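Local coordinates for subtilisin-like protein (Prochloron didemni, PDB 3ZXY) that probably acts as a serine endopeptidase of the subtilase family, here as the protease domain of the longer PatA protein, at residues G219-L224 with Q238-L243. The protein carries 1 engineered substitution. Numbering follows the deposited sequence.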
ATOM      1  N   GLY A 219      -4.939  -0.317   3.177  1.00 10.68           N
ATOM      2  CA  GLY A 219      -5.871  -0.184   4.302  1.00 10.88           C
ATOM      3  C   GLY A 219      -7.166  -0.941   4.098  1.00 10.73           C
ATOM      4  O   GLY A 219      -7.626  -1.676   5.003  1.00 10.78           O
ATOM      5  N   VAL A 220      -7.758  -0.784   2.912  1.00 10.53           N
ATOM      6  CA  VAL A 220      -8.988  -1.511   2.595  1.00 10.42           C
ATOM      7  C   VAL A 220      -8.738  -3.025   2.613  1.00 10.25           C
ATOM      8  O   VAL A 220      -9.561  -3.797   3.148  1.00 10.27           O
ATOM      9  CB  VAL A 220      -9.591  -1.043   1.263  1.00 10.24           C
ATOM     10  CG1 VAL A 220     -10.736  -1.972   0.845  1.00 11.12           C
ATOM     11  CG2 VAL A 220     -10.058   0.404   1.386  1.00 10.97           C
ATOM     12  N   ALA A 221      -7.617  -3.467   2.047  1.00  9.93           N
ATOM     13  CA  ALA A 221      -7.243  -4.890   2.074  1.00  9.79           C
ATOM     14  C   ALA A 221      -7.157  -5.388   3.508  1.00 10.28           C
ATOM     15  O   ALA A 221      -7.599  -6.493   3.815  1.00 10.14           O
ATOM     16  CB  ALA A 221      -5.930  -5.148   1.316  1.00 10.10           C
ATOM     17  N   ALA A 222      -6.602  -4.567   4.394  1.00 10.26           N
ATOM     18  CA  ALA A 222      -6.492  -4.931   5.795  1.00 10.88           C
ATOM     19  C   ALA A 222      -7.867  -5.074   6.442  1.00 11.08           C
ATOM     20  O   ALA A 222      -8.086  -5.989   7.227  1.00 11.69           O
ATOM     21  CB  ALA A 222      -5.631  -3.915   6.537  1.00 11.29           C
ATOM     22  N   LEU A 223      -8.801  -4.195   6.101  1.00 10.78           N
ATOM     23  CA  LEU A 223     -10.166  -4.303   6.593  1.00 10.96           C
ATOM     24  C   LEU A 223     -10.856  -5.562   6.069  1.00 10.89           C
ATOM     25  O   LEU A 223     -11.617  -6.185   6.804  1.00 10.94           O
ATOM     26  CB  LEU A 223     -10.983  -3.062   6.245  1.00 11.21           C
ATOM     27  CG  LEU A 223     -10.500  -1.765   6.900  1.00 11.49           C
ATOM     28  CD1 LEU A 223     -11.399  -0.629   6.449  1.00 11.85           C
ATOM     29  CD2 LEU A 223     -10.495  -1.870   8.427  1.00 12.76           C
ATOM     30  N   LEU A 224     -10.596  -5.933   4.822  1.00 10.02           N
ATOM     31  CA  LEU A 224     -11.173  -7.175   4.282  1.00 10.31           C
ATOM     32  C   LEU A 224     -10.603  -8.410   4.991  1.00 10.87           C
ATOM     33  O   LEU A 224     -11.344  -9.332   5.331  1.00 11.20           O
ATOM     34  CB  LEU A 224     -10.982  -7.237   2.768  1.00 10.11           C
ATOM     35  CG  LEU A 224     -11.846  -6.242   1.986  1.00 10.03           C
ATOM     36  CD1 LEU A 224     -11.290  -6.078   0.573  1.00 10.35           C
ATOM     37  CD2 LEU A 224     -13.307  -6.701   1.944  1.00 10.88           C
ATOM     38  N   GLN A 238      -4.239 -13.242  -0.777  1.00 13.41           N
ATOM     39  CA  GLN A 238      -4.431 -13.369  -2.218  1.00 14.16           C
ATOM     40  C   GLN A 238      -5.906 -13.417  -2.607  1.00 13.44           C
ATOM     41  O   GLN A 238      -6.285 -12.931  -3.661  1.00 12.84           O
ATOM     42  CB  GLN A 238      -3.646 -14.542  -2.806  1.00 16.63           C
ATOM     43  CG  GLN A 238      -2.161 -14.230  -2.989  1.00 18.24           C
ATOM     44  CD  GLN A 238      -1.902 -13.118  -4.016  1.00 19.44           C
ATOM     45  OE1 GLN A 238      -2.541 -13.070  -5.070  1.00 22.55           O
ATOM     46  NE2 GLN A 238      -0.975 -12.228  -3.705  1.00 21.82           N
ATOM     47  N   LYS A 239      -6.753 -13.958  -1.750  1.00 13.53           N
ATOM     48  CA  LYS A 239      -8.194 -13.902  -1.993  1.00 13.92           C
ATOM     49  C   LYS A 239      -8.692 -12.466  -1.920  1.00 12.22           C
ATOM     50  O   LYS A 239      -9.564 -12.055  -2.706  1.00 11.67           O
ATOM     51  CB  LYS A 239      -8.963 -14.766  -0.980  1.00 15.68           C
ATOM     52  CG  LYS A 239     -10.467 -14.799  -1.233  1.00 18.16           C
ATOM     53  CD  LYS A 239     -11.153 -15.772  -0.293  1.00 22.29           C
ATOM     54  CE  LYS A 239     -12.629 -15.975  -0.645  1.00 24.79           C
ATOM     55  NZ  LYS A 239     -13.334 -16.700   0.452  1.00 30.01           N
ATOM     56  N   VAL A 240      -8.169 -11.694  -0.968  1.00 11.32           N
ATOM     57  CA  VAL A 240      -8.559 -10.299  -0.857  1.00 11.09           C
ATOM     58  C   VAL A 240      -8.167  -9.522  -2.118  1.00 10.58           C
ATOM     59  O   VAL A 240      -8.947  -8.702  -2.627  1.00 10.37           O
ATOM     60  CB  VAL A 240      -7.993  -9.673   0.430  1.00 11.10           C
ATOM     61  CG1 VAL A 240      -8.040  -8.149   0.355  1.00 11.39           C
ATOM     62  CG2 VAL A 240      -8.728 -10.233   1.659  1.00 11.96           C
ATOM     63  N   ARG A 241      -6.981  -9.785  -2.652  1.00 10.95           N
ATOM     64  CA  ARG A 241      -6.620  -9.218  -3.948  1.00 10.90           C
ATOM     65  C   ARG A 241      -7.650  -9.545  -5.032  1.00 10.88           C
ATOM     66  O   ARG A 241      -8.064  -8.685  -5.804  1.00 10.57           O
ATOM     67  CB  ARG A 241      -5.248  -9.725  -4.379  1.00 11.99           C
ATOM     68  CG  ARG A 241      -4.779  -9.229  -5.735  1.00 12.69           C
ATOM     69  CD  ARG A 241      -3.417  -9.828  -6.002  1.00 14.20           C
ATOM     70  NE  ARG A 241      -2.855  -9.598  -7.297  1.00 15.75           N
ATOM     71  CZ  ARG A 241      -2.928 -10.407  -8.345  1.00 16.34           C
ATOM     72  NH1 ARG A 241      -3.658 -11.529  -8.346  1.00 17.64           N
ATOM     73  NH2 ARG A 241      -2.259 -10.070  -9.436  1.00 17.53           N
ATOM     74  N   GLN A 242      -8.066 -10.810  -5.080  1.00 10.92           N
ATOM     75  CA  GLN A 242      -9.017 -11.257  -6.103  1.00 11.76           C
ATOM     76  C   GLN A 242     -10.360 -10.530  -5.930  1.00 11.05           C
ATOM     77  O   GLN A 242     -11.003 -10.120  -6.914  1.00 10.87           O
ATOM     78  CB  GLN A 242      -9.178 -12.779  -6.024  1.00 13.11           C
ATOM     79  CG  GLN A 242      -9.810 -13.388  -7.258  1.00 14.43           C
ATOM     80  CD  GLN A 242      -8.863 -13.518  -8.447  1.00 16.04           C
ATOM     81  OE1 GLN A 242      -7.729 -13.025  -8.429  1.00 17.82           O
ATOM     82  NE2 GLN A 242      -9.328 -14.178  -9.485  1.00 17.41           N
ATOM     83  N   LEU A 243     -10.785 -10.377  -4.678  1.00 10.68           N
ATOM     84  CA  LEU A 243     -12.032  -9.662  -4.390  1.00 10.90           C
ATOM     85  C   LEU A 243     -11.976  -8.201  -4.823  1.00 10.51           C
ATOM     86  O   LEU A 243     -12.933  -7.671  -5.383  1.00 10.40           O
ATOM     87  CB  LEU A 243     -12.380  -9.733  -2.897  1.00 11.12           C
ATOM     88  CG  LEU A 243     -12.780 -11.106  -2.364  1.00 11.91           C
ATOM     89  CD1 LEU A 243     -12.654 -11.109  -0.844  1.00 12.79           C
ATOM     90  CD2 LEU A 243     -14.194 -11.455  -2.788  1.00 12.83           C
TER
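Val240 pushes its branched side chain from helix 237-247 into the step that Ala221 and Leu224, one turn apart, make on helix 210-230. From CB, which points at the facing helix, the valine forks. Val240 CG1, anti to its own backbone N (chi1 163°), lies 3.8 Å from both CA and CB of Ala221, close against the backbone. The same methyl, Val240 CG1, meets Leu224 CD1 at 3.9 Å, so it serves both residues. Leu224 CB sits under both prongs of the fork, 3.9 Å from Val240 CG1 and equally far from Val240 CG2. The two side chains pass at a slant. Ala221 CA stands 6.3 Å from Val240 CA, a close approach consistent with the short side chain of the alanine. Val240 also touches Leu225 and Gln228 of helix 210-230, while Leu244 of helix 237-247 packs on Ala221 and Leu224. Helix 269-278 covers another part of Leu224 through Phe273 and Leu276. Helix 210-230 carries the engineered Ala211 in its first turn, at the nucleophile position of the predicted charge relay, as subtilases carry their catalytic serine at the start of a helix; helix 237-247 packs on it farther along, away from that site. With no hydrogen bond or charge crossing between the segments, shape and the packing of buried carbon atoms are what join the two helices here.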